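Local atomic coordinates of blue-light-activated histidine kinase 2 (Erythrobacter litoralis HTCC2594, PDB entry 4R38), a protein that senses blue light through a flavin-binding LOV domain, the part described here, and acts as an ATP-dependent histidine kinase involved in light-enhanced bacterial virulence. Residues L26-I31 and L38-R43; D34-I39 and G58-F63; Q65-D70 and Y92-D97. All blocks are in the same frame, centred on the assembly; numbering follows the deposited sequence.

Interaction 1 (L26-I31 and L38-R43); sequences LTIADI and LIYVNR. With RBF (riboflavin), chain E.
With chi1 of 65°, Asn-42 tucks its amide between its own backbone N and carbonyl carbon, and from there OD1 reaches back across to the start of the neighbouring strand. It accepts the N-H of Leu-26 (Leu-26 N to Asn-42 OD1, 3.1 Å), with the donor standing above the amide carbonyl plane. The backbone answers in the other direction, Asn-42 N donating to Leu-26 O, so the strand end is gripped twice. The same OD1 takes the N-H of Phe-45 as N-cap of the following helix, while ND2 turns to Phe-24 O. One amide thus ties a strand pair to a helix start.

The two strands run antiparallel, 164° apart. Further along, the register slips by one: Ile-28 O receives Ile-39 N at 2.9 Å and, weakly, Tyr-40 N at 3.4 Å, which makes a classic beta bulge. Ile-28 and Tyr-40 share one face of the sheet. CD2 of Leu-26 lies 4.0 Å from CE2 of Tyr-40, the two side chains crossing at about a right angle, and CG2 of Ile-28 rests against CG1 of Ile-39. Thr-27 and Val-41 occupy the opposite face, CG2 against CG1. Separately, Leu-38 CD2 comes to 3.7 Å from Thr-27 CB. Two residues touch the flavin: Thr-27 OG1, held by Gln-124 NE2, comes within 3.3 Å of riboflavin C6, and Ala-29 CB sits 3.9 Å from methyl C7M. The arrangement is the bulged N-terminal beta hairpin of a PAS fold, one edge of the antiparallel sheet that walls the chromophore pocket of a LOV domain.

Interaction 2 (D34-I39 and G58-F63); sequences DDEPLI and GRNCRF. With RBF (riboflavin), chain E.
Asp-35 and Arg-62 join the loop of the first PAS hairpin to the loop of the LOV photoreactive cysteine, Cys-61, in a contact organised chiefly by polar groups. The salt bridge comes first: NH1 of Arg-62 meets Asp-35 OD1 at 2.9 Å on the syn side of the carboxylate, in the guanidinium plane. Water 3 spans Asp-35 OD2 and the same NH1, while water 1 donates to Asp-35 OD1 and Glu-36 OE1 and accepts from Arg-62 NH2. Together with a bond to riboflavin O5', also at the guanidinium edge, the salt bridge holds the group's rotation.

Among direct hydrogen bonds, Asn-60 uses both ends of its amide. Its CG stands anti to the backbone N (chi1 -172°), which carries the amide between hairpin loop and ligand. ND2 donates to Asp-35 O at 2.7 Å, with that oxygen in the amide plane. OD1 accepts Arg-62 N on a lone pair, forming an Asx turn, and also takes the hydroxyl O2' of riboflavin. This oxygen lies over the centre of one guanidinium face, 3.4 Å above its plane. Two backbone bonds continue the join, Leu-38 N to Arg-59 O at 3.0 Å and Gly-58 N to Leu-38 O at 2.8 Å.

Apolar contact is slighter. CD1 of Leu-38 approaches the Phe-63 ring at its edge, 4.1 Å from CE2, and lies equally near Cys-61 SG.

Ligand contacts close the set. Water 4 links Glu-36 O, Cys-61 N and riboflavin O2', and Arg-62 NH2 donates to O5' with an N-H...O angle of 169°. No flavin-cysteine adduct is present: Cys-61 SG lies 3.4 Å from riboflavin C4A, the carbon to which the light-induced bond would form, well beyond a C-S bond.

Interaction 3 (Q65-D70 and Y92-D97); sequences QGEKTD and YNYRAD. With RBF (riboflavin), chain E.
Tyr-94 lies against the type I turn Gly-66 to Thr-69 and meets it mainly along one side of its ring. With CG anti to the carbonyl carbon (chi1 -64°), the ring brings CE2 to 3.3 Å from Gly-66 CA and its hydroxyl on to Lys-68, whose N-H donates to Tyr-94 OH at 3.1 Å, near the ring plane. Gly-66, with no side chain, lets its CA lie this close to the ring. Lys-68 crosses Tyr-94 at about a right angle but runs alongside Tyr-92, its CB 3.8 Å from Tyr-92 CD2.

Thr-69 sets its hydroxyl between the two segments. OG1 donates to Tyr-92 O at 2.7 Å and accepts Gly-66 N along an almost straight bond (177°). Tyr-92 O also receives ND2 of Asn-93, which stands above its carbonyl plane.

Gln-65 and Asn-93 cross obliquely, their amide planes 28° apart, and both converge on the flavin. Gln-65 NE2 donates to riboflavin O4' and, at 2.9 Å, to O2; Asn-93 ND2 supplies O2 with a second donor. Asn-93 OD1 accepts the flavin N3-H at 2.9 Å and is also held by Asn-103 ND2. A strand asparagine at N3-H and O2, joined at O2 by the loop glutamine, is characteristic of the LOV flavin pocket.

How the interactions relate
All three contacts lie in one PAS domain and touch the same riboflavin. Interactions 1 and 2, with centres 9 Å apart, share Leu-38 and Ile-39 on strand 38-41 and are joined by a probable backbone bond between Asp-30 N and Pro-37 O. Interaction 3 follows later in the chain, its loop 65-70 taking up almost where 58-63 ends. Its centre is 19 Å from that of interaction 1, on the opposite side of the chain's centre. Strands 38-41 and 87-94 are the two outer edges of the five-stranded sheet; through interactions 2 and 3 the loop between helices 53-56 and 71-82 reaches both edges, and the chromophore is enclosed between loop and sheet.

Interaction 1 (L26-I31 and L38-R43)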
loop_
_atom_site.group_PDB
_atom_site.type_symbol
_atom_site.label_atom_id
_atom_site.label_comp_id
_atom_site.label_asym_id
_atom_site.label_seq_id
_atom_site.Cartn_x
_atom_site.Cartn_y
_atom_site.Cartn_z
ATOM N N LEU A 26 -2.503 -7.628 3.279
ATOM C CA LEU A 26 -2.597 -7.590 1.831
ATOM C C LEU A 26 -3.602 -6.531 1.420
ATOM O O LEU A 26 -4.616 -6.337 2.095
ATOM C CB LEU A 26 -3.010 -8.959 1.309
ATOM C CG LEU A 26 -3.021 -9.132 -0.223
ATOM C CD1 LEU A 26 -2.499 -10.504 -0.615
ATOM C CD2 LEU A 26 -4.413 -8.895 -0.762
ATOM N N THR A 27 -3.286 -5.844 0.320
ATOM C CA THR A 27 -4.105 -4.768 -0.214
ATOM C C THR A 27 -4.150 -4.895 -1.729
ATOM O O THR A 27 -3.211 -5.395 -2.347
ATOM C CB THR A 27 -3.508 -3.401 0.107
ATOM O OG1 THR A 27 -2.203 -3.303 -0.482
ATOM C CG2 THR A 27 -3.411 -3.173 1.622
ATOM N N ILE A 28 -5.251 -4.467 -2.339
ATOM C CA ILE A 28 -5.346 -4.447 -3.788
ATOM C C ILE A 28 -5.888 -3.068 -4.126
ATOM O O ILE A 28 -6.805 -2.612 -3.454
ATOM C CB ILE A 28 -6.313 -5.508 -4.330
ATOM C CG1 ILE A 28 -5.823 -6.938 -3.983
ATOM C CG2 ILE A 28 -6.498 -5.393 -5.844
ATOM C CD1 ILE A 28 -6.848 -7.998 -4.237
ATOM N N ALA A 29 -5.311 -2.426 -5.141
ATOM C CA ALA A 29 -5.739 -1.093 -5.584
ATOM C C ALA A 29 -6.141 -1.149 -7.039
ATOM O O ALA A 29 -5.552 -1.892 -7.797
ATOM C CB ALA A 29 -4.617 -0.105 -5.427
ATOM N N ASP A 30 -7.135 -0.348 -7.427
ATOM C CA ASP A 30 -7.504 -0.225 -8.826
ATOM C C ASP A 30 -6.776 1.013 -9.331
ATOM O O ASP A 30 -7.212 2.148 -9.081
ATOM C CB ASP A 30 -9.023 -0.087 -8.959
ATOM C CG ASP A 30 -9.486 -0.063 -10.423
ATOM O OD1 ASP A 30 -8.676 0.350 -11.280
ATOM O OD2 ASP A 30 -10.648 -0.462 -10.719
ATOM N N ILE A 31 -5.623 0.810 -9.965
ATOM C CA ILE A 31 -4.773 1.935 -10.361
ATOM C C ILE A 31 -5.227 2.605 -11.653
ATOM O O ILE A 31 -4.592 3.557 -12.111
ATOM C CB ILE A 31 -3.262 1.553 -10.446
ATOM C CG1 ILE A 31 -2.987 0.543 -11.550
ATOM C CG2 ILE A 31 -2.770 1.053 -9.065
ATOM C CD1 ILE A 31 -1.539 0.470 -11.958
ATOM N N LEU A 38 -7.672 2.067 -2.880
ATOM C CA LEU A 38 -7.785 0.696 -2.396
ATOM C C LEU A 38 -9.189 0.159 -2.668
ATOM O O LEU A 38 -10.166 0.850 -2.440
ATOM C CB LEU A 38 -7.555 0.648 -0.895
ATOM C CG LEU A 38 -6.118 0.872 -0.455
ATOM C CD1 LEU A 38 -6.057 1.048 1.060
ATOM C CD2 LEU A 38 -5.217 -0.245 -0.902
ATOM N N ILE A 39 -9.286 -1.074 -3.141
ATOM C CA ILE A 39 -10.594 -1.740 -3.311
ATOM C C ILE A 39 -10.761 -2.884 -2.320
ATOM O O ILE A 39 -11.880 -3.342 -2.066
ATOM C CB ILE A 39 -10.849 -2.187 -4.759
ATOM C CG1 ILE A 39 -9.815 -3.238 -5.225
ATOM C CG2 ILE A 39 -10.885 -0.981 -5.705
ATOM C CD1 ILE A 39 -10.162 -3.881 -6.566
ATOM N N TYR A 40 -9.638 -3.351 -1.774
ATOM C CA TYR A 40 -9.630 -4.471 -0.836
ATOM C C TYR A 40 -8.449 -4.378 0.115
ATOM O O TYR A 40 -7.336 -4.046 -0.289
ATOM C CB TYR A 40 -9.526 -5.802 -1.583
ATOM C CG TYR A 40 -9.437 -7.005 -0.660
ATOM C CD1 TYR A 40 -10.586 -7.631 -0.196
ATOM C CD2 TYR A 40 -8.206 -7.462 -0.221
ATOM C CE1 TYR A 40 -10.509 -8.716 0.663
ATOM C CE2 TYR A 40 -8.114 -8.543 0.641
ATOM C CZ TYR A 40 -9.259 -9.152 1.081
ATOM O OH TYR A 40 -9.155 -10.211 1.944
ATOM N N VAL A 41 -8.705 -4.669 1.383
ATOM C CA VAL A 41 -7.647 -4.883 2.366
ATOM C C VAL A 41 -8.155 -6.066 3.181
ATOM O O VAL A 41 -9.368 -6.312 3.223
ATOM C CB VAL A 41 -7.368 -3.641 3.266
ATOM C CG1 VAL A 41 -7.066 -2.428 2.405
ATOM C CG2 VAL A 41 -8.531 -3.349 4.227
ATOM N N ASN A 42 -7.248 -6.803 3.814
ATOM C CA ASN A 42 -7.672 -7.862 4.704
ATOM C C ASN A 42 -7.555 -7.503 6.190
ATOM O O ASN A 42 -7.136 -6.408 6.582
ATOM C CB ASN A 42 -6.899 -9.152 4.401
ATOM C CG ASN A 42 -5.417 -9.048 4.682
ATOM O OD1 ASN A 42 -4.915 -8.014 5.112
ATOM N ND2 ASN A 42 -4.697 -10.157 4.426
ATOM N N ARG A 43 -7.940 -8.463 7.019
ATOM C CA ARG A 43 -7.941 -8.260 8.456
ATOM C C ARG A 43 -6.538 -7.966 8.980
ATOM O O ARG A 43 -6.381 -7.204 9.919
ATOM C CB ARG A 43 -8.512 -9.508 9.143
ATOM C CG ARG A 43 -8.694 -9.343 10.630
ATOM C CD ARG A 43 -9.279 -10.601 11.266
ATOM N NE ARG A 43 -9.319 -10.481 12.723
ATOM C CZ ARG A 43 -9.643 -11.466 13.555
ATOM N NH1 ARG A 43 -9.963 -12.669 13.086
ATOM N NH2 ARG A 43 -9.643 -11.246 14.867
HETATM N N1 RBF E . 2.154 3.364 0.666
HETATM C C2 RBF E . 2.382 3.357 2.005
HETATM O O2 RBF E . 2.875 4.332 2.541
HETATM N N3 RBF E . 2.062 2.245 2.734
HETATM C C4 RBF E . 1.437 1.180 2.187
HETATM O O4 RBF E . 1.149 0.176 2.879
HETATM C C4A RBF E . 1.119 1.184 0.806
HETATM N N5 RBF E . 0.454 0.171 0.191
HETATM C C5A RBF E . 0.167 0.233 -1.120
HETATM C C6 RBF E . -0.512 -0.820 -1.795
HETATM C C7 RBF E . -0.823 -0.746 -3.151
HETATM C C7M RBF E . -1.562 -1.961 -3.770
HETATM C C8 RBF E . -0.437 0.377 -3.881
HETATM C C8M RBF E . -0.701 0.562 -5.376
HETATM C C9 RBF E . 0.229 1.394 -3.256
HETATM C C9A RBF E . 0.559 1.360 -1.869
HETATM N N10 RBF E . 1.204 2.432 -1.275
HETATM C C10 RBF E . 1.504 2.358 0.077
HETATM C "C1'" RBF E . 1.700 3.589 -2.021
HETATM C "C2'" RBF E . 0.790 4.809 -2.108
HETATM O "O2'" RBF E . -0.498 4.368 -2.259
HETATM C "C3'" RBF E . 1.214 5.659 -3.302
HETATM O "O3'" RBF E . 1.017 4.943 -4.489
HETATM C "C4'" RBF E . 2.687 6.052 -3.225
HETATM O "O4'" RBF E . 2.955 6.797 -2.066
HETATM C "C5'" RBF E . 3.092 6.868 -4.446
HETATM O "O5'" RBF E . 2.291 8.033 -4.542
#

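Interaction 2 (D34-I39 and G58-F63)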
loop_
_atom_site.group_PDB
_atom_site.type_symbol
_atom_site.label_atom_id
_atom_site.label_comp_id
_atom_site.label_asym_id
_atom_site.label_seq_id
_atom_site.Cartn_x
_atom_site.Cartn_y
_atom_site.Cartn_z
ATOM N N ASP A 34 -9.142 7.169 -10.553
ATOM C CA ASP A 34 -8.521 8.365 -10.051
ATOM C C ASP A 34 -7.951 8.193 -8.633
ATOM O O ASP A 34 -8.657 7.834 -7.699
ATOM C CB ASP A 34 -9.526 9.501 -10.071
ATOM C CG ASP A 34 -8.904 10.808 -9.689
ATOM O OD1 ASP A 34 -8.330 11.471 -10.578
ATOM O OD2 ASP A 34 -8.971 11.157 -8.494
ATOM N N ASP A 35 -6.657 8.465 -8.519
ATOM C CA ASP A 35 -5.908 8.433 -7.256
ATOM C C ASP A 35 -5.673 7.020 -6.721
ATOM O O ASP A 35 -5.345 6.858 -5.547
ATOM C CB ASP A 35 -6.542 9.300 -6.168
ATOM C CG ASP A 35 -5.491 9.843 -5.157
ATOM O OD1 ASP A 35 -4.315 9.998 -5.551
ATOM O OD2 ASP A 35 -5.832 10.098 -3.980
ATOM N N GLU A 36 -5.830 6.020 -7.583
ATOM C CA GLU A 36 -5.434 4.637 -7.265
ATOM C C GLU A 36 -5.972 4.150 -5.916
ATOM O O GLU A 36 -5.190 3.790 -5.019
ATOM C CB GLU A 36 -3.912 4.544 -7.226
ATOM C CG GLU A 36 -3.236 4.939 -8.500
ATOM C CD GLU A 36 -3.005 6.426 -8.584
ATOM O OE1 GLU A 36 -2.554 7.035 -7.569
ATOM O OE2 GLU A 36 -3.284 6.992 -9.665
ATOM N N PRO A 37 -7.300 4.162 -5.754
ATOM C CA PRO A 37 -7.958 3.795 -4.501
ATOM C C PRO A 37 -7.785 2.346 -4.160
ATOM O O PRO A 37 -7.804 1.503 -5.047
ATOM C CB PRO A 37 -9.434 4.035 -4.800
ATOM C CG PRO A 37 -9.524 3.780 -6.265
ATOM C CD PRO A 37 -8.293 4.475 -6.790
ATOM N N LEU A 38 -7.672 2.067 -2.880
ATOM C CA LEU A 38 -7.785 0.696 -2.396
ATOM C C LEU A 38 -9.189 0.159 -2.668
ATOM O O LEU A 38 -10.166 0.850 -2.440
ATOM C CB LEU A 38 -7.555 0.648 -0.895
ATOM C CG LEU A 38 -6.118 0.872 -0.455
ATOM C CD1 LEU A 38 -6.057 1.048 1.060
ATOM C CD2 LEU A 38 -5.217 -0.245 -0.902
ATOM N N ILE A 39 -9.286 -1.074 -3.141
ATOM C CA ILE A 39 -10.594 -1.740 -3.311
ATOM C C ILE A 39 -10.761 -2.884 -2.320
ATOM O O ILE A 39 -11.880 -3.342 -2.066
ATOM C CB ILE A 39 -10.849 -2.187 -4.759
ATOM C CG1 ILE A 39 -9.815 -3.238 -5.225
ATOM C CG2 ILE A 39 -10.885 -0.981 -5.705
ATOM C CD1 ILE A 39 -10.162 -3.881 -6.566
ATOM N N GLY A 58 -11.585 2.857 -0.998
ATOM C CA GLY A 58 -11.921 4.039 -1.776
ATOM C C GLY A 58 -10.886 5.153 -1.674
ATOM O O GLY A 58 -11.028 6.187 -2.348
ATOM N N ARG A 59 -9.861 4.962 -0.830
ATOM C CA ARG A 59 -8.799 5.953 -0.600
ATOM C C ARG A 59 -7.438 5.417 -1.039
ATOM O O ARG A 59 -7.183 4.217 -0.916
ATOM C CB ARG A 59 -8.730 6.321 0.897
ATOM C CG ARG A 59 -9.947 7.104 1.428
ATOM C CD ARG A 59 -10.015 7.115 2.973
ATOM N NE ARG A 59 -8.985 7.957 3.583
ATOM C CZ ARG A 59 -8.579 7.872 4.852
ATOM N NH1 ARG A 59 -9.094 6.971 5.685
ATOM N NH2 ARG A 59 -7.638 8.693 5.289
ATOM N N ASN A 60 -6.573 6.285 -1.549
ATOM C CA ASN A 60 -5.171 5.928 -1.814
ATOM C C ASN A 60 -4.434 5.600 -0.520
ATOM O O ASN A 60 -4.573 6.300 0.469
ATOM C CB ASN A 60 -4.464 7.083 -2.504
ATOM C CG ASN A 60 -3.082 6.726 -2.978
ATOM O OD1 ASN A 60 -2.130 6.643 -2.183
ATOM N ND2 ASN A 60 -2.944 6.540 -4.272
ATOM N N CYS A 61 -3.647 4.524 -0.533
ATOM C CA CYS A 61 -2.972 4.058 0.678
ATOM C C CYS A 61 -2.021 5.067 1.328
ATOM O O CYS A 61 -1.516 4.805 2.430
ATOM C CB CYS A 61 -2.196 2.770 0.384
ATOM S SG CYS A 61 -2.096 1.649 1.825
ATOM N N ARG A 62 -1.766 6.222 0.690
ATOM C CA ARG A 62 -0.801 7.151 1.256
ATOM C C ARG A 62 -1.288 7.851 2.531
ATOM O O ARG A 62 -0.534 8.593 3.132
ATOM C CB ARG A 62 -0.353 8.238 0.252
ATOM C CG ARG A 62 -1.421 9.233 -0.138
ATOM C CD ARG A 62 -0.843 10.319 -1.053
ATOM N NE ARG A 62 -0.303 9.800 -2.315
ATOM C CZ ARG A 62 -1.011 9.645 -3.436
ATOM N NH1 ARG A 62 -2.308 9.942 -3.470
ATOM N NH2 ARG A 62 -0.430 9.144 -4.518
ATOM N N PHE A 63 -2.531 7.611 2.947
ATOM C CA PHE A 63 -2.985 8.142 4.240
ATOM C C PHE A 63 -2.120 7.564 5.381
ATOM O O PHE A 63 -2.143 8.063 6.502
ATOM C CB PHE A 63 -4.467 7.814 4.473
ATOM C CG PHE A 63 -4.765 6.339 4.487
ATOM C CD1 PHE A 63 -4.576 5.586 5.637
ATOM C CD2 PHE A 63 -5.210 5.704 3.349
ATOM C CE1 PHE A 63 -4.833 4.250 5.652
ATOM C CE2 PHE A 63 -5.477 4.346 3.355
ATOM C CZ PHE A 63 -5.275 3.619 4.512
HETATM N N1 RBF E . 2.154 3.364 0.666
HETATM C C2 RBF E . 2.382 3.357 2.005
HETATM O O2 RBF E . 2.875 4.332 2.541
HETATM N N3 RBF E . 2.062 2.245 2.734
HETATM C C4 RBF E . 1.437 1.180 2.187
HETATM O O4 RBF E . 1.149 0.176 2.879
HETATM C C4A RBF E . 1.119 1.184 0.806
HETATM N N5 RBF E . 0.454 0.171 0.191
HETATM C C5A RBF E . 0.167 0.233 -1.120
HETATM C C6 RBF E . -0.512 -0.820 -1.795
HETATM C C7 RBF E . -0.823 -0.746 -3.151
HETATM C C7M RBF E . -1.562 -1.961 -3.770
HETATM C C8 RBF E . -0.437 0.377 -3.881
HETATM C C8M RBF E . -0.701 0.562 -5.376
HETATM C C9 RBF E . 0.229 1.394 -3.256
HETATM C C9A RBF E . 0.559 1.360 -1.869
HETATM N N10 RBF E . 1.204 2.432 -1.275
HETATM C C10 RBF E . 1.504 2.358 0.077
HETATM C "C1'" RBF E . 1.700 3.589 -2.021
HETATM C "C2'" RBF E . 0.790 4.809 -2.108
HETATM O "O2'" RBF E . -0.498 4.368 -2.259
HETATM C "C3'" RBF E . 1.214 5.659 -3.302
HETATM O "O3'" RBF E . 1.017 4.943 -4.489
HETATM C "C4'" RBF E . 2.687 6.052 -3.225
HETATM O "O4'" RBF E . 2.955 6.797 -2.066
HETATM C "C5'" RBF E . 3.092 6.868 -4.446
HETATM O "O5'" RBF E . 2.291 8.033 -4.542
HETATM O O HOH W 1 -2.215 9.366 -6.804
HETATM O O HOH W 2 -7.739 8.849 -2.257
HETATM O O HOH W 3 -4.326 10.760 -1.456
HETATM O O HOH W 4 -3.213 3.153 -3.119
HETATM O O HOH W 5 -0.394 6.359 -6.199
#

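Interaction 3 (Q65-D70 and Y92-D97)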
loop_
_atom_site.group_PDB
_atom_site.type_symbol
_atom_site.label_atom_id
_atom_site.label_comp_id
_atom_site.label_asym_id
_atom_site.label_seq_id
_atom_site.Cartn_x
_atom_site.Cartn_y
_atom_site.Cartn_z
ATOM N N GLN A 65 1.125 7.584 5.263
ATOM C CA GLN A 65 2.376 8.336 5.243
ATOM C C GLN A 65 2.284 9.604 6.087
ATOM O O GLN A 65 1.204 10.036 6.501
ATOM C CB GLN A 65 2.771 8.686 3.802
ATOM C CG GLN A 65 3.138 7.464 2.982
ATOM C CD GLN A 65 3.128 7.685 1.482
ATOM O OE1 GLN A 65 3.135 8.833 0.980
ATOM N NE2 GLN A 65 3.129 6.578 0.748
ATOM N N GLY A 66 3.437 10.183 6.367
ATOM C CA GLY A 66 3.475 11.418 7.122
ATOM C C GLY A 66 4.785 12.161 7.018
ATOM O O GLY A 66 5.550 11.983 6.071
ATOM N N GLU A 67 5.048 12.970 8.043
ATOM C CA GLU A 67 6.090 13.963 7.997
ATOM C C GLU A 67 7.472 13.334 7.773
ATOM O O GLU A 67 8.315 13.916 7.089
ATOM C CB GLU A 67 6.044 14.800 9.298
ATOM C CG GLU A 67 4.736 15.621 9.487
ATOM C CD GLU A 67 3.427 14.798 9.351
ATOM O OE1 GLU A 67 3.397 13.596 9.738
ATOM O OE2 GLU A 67 2.429 15.357 8.832
ATOM N N LYS A 68 7.696 12.145 8.321
ATOM C CA LYS A 68 9.005 11.492 8.227
ATOM C C LYS A 68 9.185 10.601 6.985
ATOM O O LYS A 68 10.275 10.099 6.724
ATOM C CB LYS A 68 9.267 10.666 9.490
ATOM C CG LYS A 68 9.324 11.481 10.784
ATOM C CD LYS A 68 9.605 10.557 11.967
ATOM C CE LYS A 68 9.711 11.307 13.293
ATOM N NZ LYS A 68 9.980 10.363 14.419
ATOM N N THR A 69 8.126 10.426 6.202
ATOM C CA THR A 69 8.172 9.580 5.016
ATOM C C THR A 69 9.127 10.145 3.973
ATOM O O THR A 69 9.044 11.320 3.603
ATOM C CB THR A 69 6.772 9.473 4.429
ATOM O OG1 THR A 69 5.907 8.860 5.396
ATOM C CG2 THR A 69 6.768 8.679 3.145
ATOM N N ASP A 70 10.046 9.310 3.521
ATOM C CA ASP A 70 11.079 9.726 2.584
ATOM C C ASP A 70 10.502 10.009 1.199
ATOM O O ASP A 70 9.841 9.154 0.632
ATOM C CB ASP A 70 12.091 8.591 2.438
ATOM C CG ASP A 70 13.279 8.986 1.593
ATOM O OD1 ASP A 70 14.117 9.754 2.084
ATOM O OD2 ASP A 70 13.401 8.528 0.446
ATOM N N TYR A 92 8.352 4.785 5.991
ATOM C CA TYR A 92 7.818 5.144 7.300
ATOM C C TYR A 92 6.340 5.493 7.221
ATOM O O TYR A 92 5.926 6.358 6.451
ATOM C CB TYR A 92 8.600 6.313 7.898
ATOM C CG TYR A 92 8.474 6.414 9.409
ATOM C CD1 TYR A 92 9.255 5.620 10.240
ATOM C CD2 TYR A 92 7.574 7.295 10.002
ATOM C CE1 TYR A 92 9.154 5.711 11.621
ATOM C CE2 TYR A 92 7.454 7.377 11.390
ATOM C CZ TYR A 92 8.256 6.593 12.187
ATOM O OH TYR A 92 8.152 6.671 13.561
ATOM N N ASN A 93 5.554 4.812 8.036
ATOM C CA ASN A 93 4.112 4.943 8.019
ATOM C C ASN A 93 3.665 5.213 9.444
ATOM O O ASN A 93 4.467 5.119 10.384
ATOM C CB ASN A 93 3.426 3.670 7.528
ATOM C CG ASN A 93 3.316 3.546 5.980
ATOM O OD1 ASN A 93 2.776 2.557 5.497
ATOM N ND2 ASN A 93 3.821 4.538 5.227
ATOM N N TYR A 94 2.379 5.514 9.595
ATOM C CA TYR A 94 1.806 5.873 10.872
ATOM C C TYR A 94 0.507 5.114 11.041
ATOM O O TYR A 94 -0.322 5.074 10.131
ATOM C CB TYR A 94 1.518 7.383 10.904
ATOM C CG TYR A 94 2.765 8.246 10.798
ATOM C CD1 TYR A 94 3.379 8.748 11.932
ATOM C CD2 TYR A 94 3.337 8.530 9.556
ATOM C CE1 TYR A 94 4.530 9.557 11.846
ATOM C CE2 TYR A 94 4.474 9.322 9.449
ATOM C CZ TYR A 94 5.071 9.833 10.605
ATOM O OH TYR A 94 6.198 10.604 10.505
ATOM N N ARG A 95 0.327 4.482 12.200
ATOM C CA ARG A 95 -0.936 3.841 12.487
ATOM C C ARG A 95 -2.008 4.888 12.775
ATOM O O ARG A 95 -1.727 6.099 12.834
ATOM C CB ARG A 95 -0.799 2.858 13.665
ATOM C CG ARG A 95 0.382 1.895 13.522
ATOM C CD ARG A 95 0.425 0.827 14.647
ATOM N NE ARG A 95 1.799 0.382 14.899
ATOM C CZ ARG A 95 2.420 -0.585 14.220
ATOM N NH1 ARG A 95 1.813 -1.235 13.250
ATOM N NH2 ARG A 95 3.672 -0.885 14.503
ATOM N N ALA A 96 -3.241 4.430 12.922
ATOM C CA ALA A 96 -4.363 5.321 13.186
ATOM C C ALA A 96 -4.198 6.072 14.502
ATOM O O ALA A 96 -4.685 7.184 14.639
ATOM C CB ALA A 96 -5.656 4.532 13.192
ATOM N N ASP A 97 -3.518 5.459 15.471
ATOM C CA ASP A 97 -3.271 6.116 16.751
ATOM C C ASP A 97 -2.035 6.995 16.670
ATOM O O ASP A 97 -1.607 7.566 17.666
ATOM C CB ASP A 97 -3.129 5.094 17.892
ATOM C CG ASP A 97 -1.888 4.207 17.765
ATOM O OD1 ASP A 97 -0.997 4.488 16.937
ATOM O OD2 ASP A 97 -1.798 3.221 18.526
HETATM N N1 RBF E . 2.154 3.364 0.666
HETATM C C2 RBF E . 2.382 3.357 2.005
HETATM O O2 RBF E . 2.875 4.332 2.541
HETATM N N3 RBF E . 2.062 2.245 2.734
HETATM C C4 RBF E . 1.437 1.180 2.187
HETATM O O4 RBF E . 1.149 0.176 2.879
HETATM C C4A RBF E . 1.119 1.184 0.806
HETATM N N5 RBF E . 0.454 0.171 0.191
HETATM C C5A RBF E . 0.167 0.233 -1.120
HETATM C C6 RBF E . -0.512 -0.820 -1.795
HETATM C C7 RBF E . -0.823 -0.746 -3.151
HETATM C C7M RBF E . -1.562 -1.961 -3.770
HETATM C C8 RBF E . -0.437 0.377 -3.881
HETATM C C8M RBF E . -0.701 0.562 -5.376
HETATM C C9 RBF E . 0.229 1.394 -3.256
HETATM C C9A RBF E . 0.559 1.360 -1.869
HETATM N N10 RBF E . 1.204 2.432 -1.275
HETATM C C10 RBF E . 1.504 2.358 0.077
HETATM C "C1'" RBF E . 1.700 3.589 -2.021
HETATM C "C2'" RBF E . 0.790 4.809 -2.108
HETATM O "O2'" RBF E . -0.498 4.368 -2.259
HETATM C "C3'" RBF E . 1.214 5.659 -3.302
HETATM O "O3'" RBF E . 1.017 4.943 -4.489
HETATM C "C4'" RBF E . 2.687 6.052 -3.225
HETATM O "O4'" RBF E . 2.955 6.797 -2.066
HETATM C "C5'" RBF E . 3.092 6.868 -4.446
HETATM O "O5'" RBF E . 2.291 8.033 -4.542
HETATM O O HOH W 6 10.334 6.608 4.623
#